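Local coordinates for protein fanconi-associated nuclease 1 homolog (Pseudomonas aeruginosa, PDB 5Y7Q) that belongs to the FAN1 family of VRR-NUC-domain nucleases and is held here in complex with DNA, at residues E291-R304 and A315-E327. Sequence-based numbering, arbitrary orientation.
Sequences EKQRDFDLAQRLYR and AIRSLERGERFAE. With nucleotides of chain D.
Phe296 and Arg321 carry the DNA-facing flank of this contact. Arg321 CB lies over the centre of the Phe296 ring in a CH-pi contact, 3.9 Å from the centroid and only 7° off the normal; the ring's other face looks onto the carbonyl of Arg294. Beyond CB the arginine bends at chi3 (94°), turning its guanidinium past the ring, so that the CE1-CZ edge of Phe296 points into one guanidinium face, the planes 67° apart. The other guanidinium face meets the sugar of DA3 of chain D, while a long salt bridge joins Arg321 NE to Glu291 OE2 (3.8 Å). Glu291 is also paired with Arg314, and its OE1 accepts the hydroxyl of Tyr303 at 2.9 Å.

Ser318 is the knob between the helices, seated in a hole formed by Glu291, Phe296, Ala299 and Tyr303; its OG meets the tyrosine ring at the edge and is hydrogen-bonded to Arg314 O. Further along, Gln300 CG packs against Leu319 CG, and Tyr303 CB rests on Ala315 CB (3.7 Å). On the other flank, at the same end as Phe296, Arg324 grips Glu327 side-on through NE and NH2, and its NH1 gives Asp297 OD1 a weak bond of 3.3 Å, the carboxylate and guanidinium planes nearly perpendicular.

One turn before Arg321, Arg317 NE donates to DA3 OP1 of chain D (3.0 Å), and NH1 is salt-bridged to Glu320. Helix 311-321 ends in a Schellman motif with Glu323 as C-prime residue; helices 296-304 and 311-321 form a nearly antiparallel, closely packed alpha-hairpin whose arginine-bearing flank lies against the DNA backbone.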
# COMPACT_ATOMS: atom_id res chain seq x y z
N GLU A 291 7.00 11.72 -18.16
CA GLU A 291 6.56 11.07 -19.39
C GLU A 291 5.16 11.52 -19.76
O GLU A 291 4.86 11.72 -20.94
CB GLU A 291 6.61 9.55 -19.19
CG GLU A 291 7.16 8.74 -20.36
CD GLU A 291 7.15 7.24 -20.09
OE1 GLU A 291 7.36 6.82 -18.92
OE2 GLU A 291 6.90 6.48 -21.05
N LYS A 292 4.29 11.74 -18.76
CA LYS A 292 2.96 12.26 -19.05
C LYS A 292 3.05 13.63 -19.70
O LYS A 292 2.36 13.91 -20.70
CB LYS A 292 2.13 12.32 -17.77
CG LYS A 292 1.59 10.96 -17.33
CD LYS A 292 0.17 11.05 -16.75
CE LYS A 292 -0.76 11.95 -17.59
NZ LYS A 292 -0.74 11.69 -19.08
N GLN A 293 3.90 14.51 -19.17
CA GLN A 293 4.16 15.83 -19.75
C GLN A 293 4.88 15.76 -21.09
O GLN A 293 5.14 16.81 -21.68
CB GLN A 293 4.99 16.68 -18.78
CG GLN A 293 4.17 17.68 -17.97
CD GLN A 293 2.84 17.11 -17.51
OE1 GLN A 293 1.78 17.52 -17.98
NE2 GLN A 293 2.90 16.16 -16.58
N ARG A 294 5.25 14.56 -21.54
CA ARG A 294 6.01 14.38 -22.77
C ARG A 294 7.38 15.04 -22.69
O ARG A 294 7.97 15.40 -23.72
CB ARG A 294 5.24 14.89 -23.99
CG ARG A 294 3.76 14.51 -23.98
CD ARG A 294 3.14 14.62 -25.36
NE ARG A 294 3.12 13.33 -26.04
CZ ARG A 294 4.03 12.93 -26.93
NH1 ARG A 294 5.05 13.73 -27.26
NH2 ARG A 294 3.91 11.74 -27.50
N ASP A 295 7.94 15.16 -21.48
CA ASP A 295 9.34 15.57 -21.34
C ASP A 295 10.12 14.27 -21.19
O ASP A 295 10.30 13.73 -20.10
CB ASP A 295 9.52 16.50 -20.14
CG ASP A 295 10.98 16.86 -19.88
OD1 ASP A 295 11.27 17.32 -18.76
OD2 ASP A 295 11.84 16.69 -20.79
N PHE A 296 10.65 13.81 -22.32
CA PHE A 296 11.18 12.46 -22.40
C PHE A 296 12.61 12.38 -21.93
O PHE A 296 13.01 11.37 -21.33
CB PHE A 296 11.01 11.95 -23.82
CG PHE A 296 9.59 11.74 -24.19
CD1 PHE A 296 8.76 11.01 -23.35
CD2 PHE A 296 9.05 12.29 -25.33
CE1 PHE A 296 7.43 10.80 -23.65
CE2 PHE A 296 7.71 12.10 -25.64
CZ PHE A 296 6.90 11.34 -24.80
N ASP A 297 13.39 13.42 -22.19
CA ASP A 297 14.76 13.41 -21.73
C ASP A 297 14.82 13.38 -20.21
O ASP A 297 15.55 12.58 -19.62
CB ASP A 297 15.49 14.62 -22.33
CG ASP A 297 15.44 14.63 -23.87
OD1 ASP A 297 15.14 13.57 -24.47
OD2 ASP A 297 15.70 15.69 -24.49
N LEU A 298 14.00 14.19 -19.55
CA LEU A 298 14.04 14.21 -18.09
C LEU A 298 13.51 12.90 -17.51
O LEU A 298 14.06 12.40 -16.52
CB LEU A 298 13.27 15.41 -17.56
CG LEU A 298 13.18 15.55 -16.04
CD1 LEU A 298 14.52 15.36 -15.35
CD2 LEU A 298 12.60 16.92 -15.72
N ALA A 299 12.43 12.35 -18.09
CA ALA A 299 11.92 11.05 -17.66
C ALA A 299 13.00 9.99 -17.75
O ALA A 299 13.26 9.26 -16.79
CB ALA A 299 10.71 10.63 -18.50
N GLN A 300 13.67 9.92 -18.90
CA GLN A 300 14.80 9.02 -19.05
C GLN A 300 15.84 9.22 -17.95
O GLN A 300 16.26 8.26 -17.30
CB GLN A 300 15.41 9.23 -20.42
CG GLN A 300 16.68 8.50 -20.57
CD GLN A 300 17.88 9.36 -20.30
OE1 GLN A 300 18.99 8.84 -20.10
NE2 GLN A 300 17.68 10.67 -20.30
N ARG A 301 16.28 10.47 -17.73
CA ARG A 301 17.25 10.75 -16.67
C ARG A 301 16.79 10.17 -15.33
O ARG A 301 17.52 9.42 -14.66
CB ARG A 301 17.45 12.25 -16.54
CG ARG A 301 18.85 12.77 -16.72
CD ARG A 301 18.96 14.17 -16.09
NE ARG A 301 19.90 15.04 -16.80
CZ ARG A 301 19.54 15.90 -17.76
NH1 ARG A 301 20.47 16.65 -18.35
NH2 ARG A 301 18.27 16.03 -18.12
N LEU A 302 15.55 10.51 -14.93
CA LEU A 302 15.07 10.13 -13.60
C LEU A 302 14.88 8.62 -13.47
O LEU A 302 15.27 8.02 -12.47
CB LEU A 302 13.77 10.88 -13.26
CG LEU A 302 13.79 12.41 -13.24
CD1 LEU A 302 12.38 13.00 -13.02
CD2 LEU A 302 14.71 12.96 -12.18
N TYR A 303 14.29 7.97 -14.48
CA TYR A 303 14.25 6.50 -14.50
C TYR A 303 15.66 5.90 -14.40
O TYR A 303 15.87 4.92 -13.67
CB TYR A 303 13.57 6.00 -15.77
CG TYR A 303 12.07 6.10 -15.84
CD1 TYR A 303 11.25 5.68 -14.78
CD2 TYR A 303 11.44 6.59 -16.99
CE1 TYR A 303 9.86 5.75 -14.86
CE2 TYR A 303 10.07 6.69 -17.07
CZ TYR A 303 9.28 6.27 -16.01
OH TYR A 303 7.92 6.36 -16.13
N ARG A 304 16.62 6.45 -15.14
CA ARG A 304 17.96 5.87 -15.15
C ARG A 304 18.66 5.98 -13.81
O ARG A 304 19.47 5.12 -13.47
CB ARG A 304 18.81 6.51 -16.24
CG ARG A 304 18.70 5.74 -17.55
CD ARG A 304 20.03 5.45 -18.16
NE ARG A 304 20.20 6.27 -19.35
CZ ARG A 304 21.25 6.20 -20.15
NH1 ARG A 304 22.22 5.33 -19.87
NH2 ARG A 304 21.32 7.00 -21.22
N ALA A 315 13.15 3.54 -18.81
CA ALA A 315 14.13 4.46 -19.37
C ALA A 315 14.40 4.15 -20.85
O ALA A 315 14.45 5.07 -21.68
CB ALA A 315 15.42 4.42 -18.55
N ILE A 316 14.57 2.87 -21.20
CA ILE A 316 14.71 2.52 -22.62
C ILE A 316 13.51 3.05 -23.40
O ILE A 316 13.66 3.76 -24.41
CB ILE A 316 14.84 0.99 -22.80
CG1 ILE A 316 16.05 0.46 -22.05
CG2 ILE A 316 14.94 0.65 -24.27
CD1 ILE A 316 15.91 -0.96 -21.61
N ARG A 317 12.31 2.73 -22.93
CA ARG A 317 11.12 3.17 -23.65
C ARG A 317 11.05 4.70 -23.72
O ARG A 317 10.60 5.24 -24.74
CB ARG A 317 9.88 2.59 -22.98
CG ARG A 317 8.56 3.04 -23.60
CD ARG A 317 8.47 2.77 -25.11
NE ARG A 317 7.26 3.36 -25.69
CZ ARG A 317 7.04 3.50 -27.00
NH1 ARG A 317 7.94 3.09 -27.87
NH2 ARG A 317 5.91 4.05 -27.43
N SER A 318 11.50 5.41 -22.68
CA SER A 318 11.49 6.87 -22.76
C SER A 318 12.47 7.38 -23.80
O SER A 318 12.14 8.29 -24.58
CB SER A 318 11.80 7.50 -21.40
OG SER A 318 10.70 7.40 -20.53
N LEU A 319 13.69 6.83 -23.84
CA LEU A 319 14.62 7.23 -24.88
C LEU A 319 14.01 7.01 -26.26
O LEU A 319 14.04 7.91 -27.12
CB LEU A 319 15.94 6.49 -24.74
CG LEU A 319 16.86 6.93 -23.59
CD1 LEU A 319 17.79 5.81 -23.12
CD2 LEU A 319 17.66 8.20 -23.94
N GLU A 320 13.42 5.83 -26.47
CA GLU A 320 12.77 5.57 -27.75
C GLU A 320 11.73 6.65 -28.06
O GLU A 320 11.72 7.22 -29.16
CB GLU A 320 12.14 4.18 -27.76
CG GLU A 320 11.74 3.70 -29.16
CD GLU A 320 10.84 2.47 -29.15
OE1 GLU A 320 10.64 1.85 -30.23
OE2 GLU A 320 10.30 2.13 -28.07
N ARG A 321 10.86 6.97 -27.09
CA ARG A 321 9.88 8.02 -27.31
C ARG A 321 10.54 9.37 -27.60
O ARG A 321 10.03 10.16 -28.39
CB ARG A 321 8.93 8.12 -26.11
CG ARG A 321 7.55 7.51 -26.35
CD ARG A 321 6.81 6.98 -25.10
NE ARG A 321 5.88 7.92 -24.45
CZ ARG A 321 4.83 8.51 -25.03
NH1 ARG A 321 4.54 8.34 -26.32
NH2 ARG A 321 4.06 9.32 -24.30
N GLY A 322 11.70 9.64 -26.99
CA GLY A 322 12.39 10.89 -27.26
C GLY A 322 13.21 10.91 -28.52
O GLY A 322 14.06 11.79 -28.70
N GLU A 323 12.98 9.93 -29.40
CA GLU A 323 13.74 9.73 -30.63
C GLU A 323 15.24 9.58 -30.36
O GLU A 323 16.06 9.85 -31.23
CB GLU A 323 13.45 10.86 -31.63
CG GLU A 323 11.97 10.89 -32.07
CD GLU A 323 11.62 11.99 -33.07
OE1 GLU A 323 12.52 12.79 -33.44
OE2 GLU A 323 10.44 12.06 -33.48
N ARG A 324 15.62 9.10 -29.18
CA ARG A 324 17.03 8.80 -28.94
C ARG A 324 17.17 7.28 -29.07
O ARG A 324 17.13 6.53 -28.09
CB ARG A 324 17.47 9.32 -27.56
CG ARG A 324 17.26 10.85 -27.41
CD ARG A 324 17.31 11.39 -25.96
NE ARG A 324 18.62 11.25 -25.32
CZ ARG A 324 18.90 11.66 -24.08
NH1 ARG A 324 17.95 12.23 -23.34
NH2 ARG A 324 20.12 11.49 -23.57
N PHE A 325 17.48 6.86 -30.28
CA PHE A 325 17.46 5.44 -30.60
C PHE A 325 18.76 4.73 -30.26
O PHE A 325 18.74 3.56 -29.88
CB PHE A 325 17.13 5.25 -32.08
CG PHE A 325 15.81 5.82 -32.46
CD1 PHE A 325 14.64 5.30 -31.94
CD2 PHE A 325 15.73 6.87 -33.35
CE1 PHE A 325 13.42 5.83 -32.29
CE2 PHE A 325 14.51 7.40 -33.70
CZ PHE A 325 13.35 6.88 -33.17
N ALA A 326 19.90 5.40 -30.43
CA ALA A 326 21.18 4.75 -30.19
C ALA A 326 21.38 4.50 -28.71
O ALA A 326 21.82 3.42 -28.31
CB ALA A 326 22.31 5.59 -30.77
N GLU A 327 21.03 5.48 -27.88
CA GLU A 327 21.10 5.25 -26.44
C GLU A 327 20.11 4.18 -26.03
O GLU A 327 20.45 3.27 -25.27
CB GLU A 327 20.82 6.55 -25.70
CG GLU A 327 21.88 7.60 -25.90
CD GLU A 327 21.35 8.98 -25.63
OE1 GLU A 327 20.63 9.53 -26.51
OE2 GLU A 327 21.62 9.49 -24.51
P DA D 3 3.50 3.41 -24.33
OP1 DA D 3 4.75 4.20 -24.33
OP2 DA D 3 3.34 2.38 -23.29
O5' DA D 3 2.24 4.40 -24.27
C5' DA D 3 2.09 5.43 -25.25
C4' DA D 3 0.93 6.37 -24.95
O4' DA D 3 -0.30 5.63 -24.86
C3' DA D 3 1.00 7.13 -23.65
O3' DA D 3 0.15 8.26 -23.77
C2' DA D 3 0.43 6.11 -22.67
C1' DA D 3 -0.71 5.55 -23.50
N9 DA D 3 -1.03 4.16 -23.28
C8 DA D 3 -0.17 3.10 -23.28
N7 DA D 3 -0.77 1.95 -23.12
C5 DA D 3 -2.12 2.28 -23.04
C6 DA D 3 -3.27 1.51 -22.87
N6 DA D 3 -3.25 0.18 -22.76
N1 DA D 3 -4.46 2.15 -22.83
C2 DA D 3 -4.48 3.49 -22.96
N3 DA D 3 -3.45 4.32 -23.12
C4 DA D 3 -2.29 3.64 -23.15
P DT D 4 -0.08 9.24 -22.53
OP1 DT D 4 -0.63 10.51 -23.03
OP2 DT D 4 1.17 9.25 -21.72
O5' DT D 4 -1.21 8.52 -21.69
C5' DT D 4 -1.30 8.79 -20.33
C4' DT D 4 -2.66 8.41 -19.82
O4' DT D 4 -2.93 7.04 -20.21
C3' DT D 4 -2.77 8.42 -18.30
O3' DT D 4 -4.14 8.54 -17.92
C2' DT D 4 -2.25 7.03 -17.98
C1' DT D 4 -3.03 6.27 -19.03
N1 DT D 4 -2.54 4.91 -19.30
C2 DT D 4 -3.47 3.92 -19.44
O2 DT D 4 -4.67 4.13 -19.35
N3 DT D 4 -2.97 2.68 -19.67
C4 DT D 4 -1.64 2.33 -19.80
O4 DT D 4 -1.28 1.17 -20.02
C5 DT D 4 -0.70 3.43 -19.64
C6 DT D 4 -1.18 4.66 -19.40
P DA D 2 4.76 -2.47 -26.71
OP1 DA D 2 6.10 -2.03 -26.27
OP2 DA D 2 4.08 -3.51 -25.92
O5' DA D 2 3.78 -1.21 -26.79
C5' DA D 2 3.89 -0.25 -27.85
C4' DA D 2 3.19 1.03 -27.47
O4' DA D 2 1.76 0.87 -27.67
C3' DA D 2 3.36 1.39 -25.99
O3' DA D 2 3.42 2.79 -25.82
C2' DA D 2 2.10 0.84 -25.37
C1' DA D 2 1.09 1.12 -26.45
N9 DA D 2 -0.05 0.24 -26.32
C8 DA D 2 -0.02 -1.11 -26.15
N7 DA D 2 -1.21 -1.64 -26.00
C5 DA D 2 -2.06 -0.55 -26.03
C6 DA D 2 -3.45 -0.43 -25.92
N6 DA D 2 -4.26 -1.47 -25.75
N1 DA D 2 -3.98 0.80 -26.00
C2 DA D 2 -3.16 1.85 -26.18
N3 DA D 2 -1.84 1.86 -26.29
C4 DA D 2 -1.35 0.62 -26.21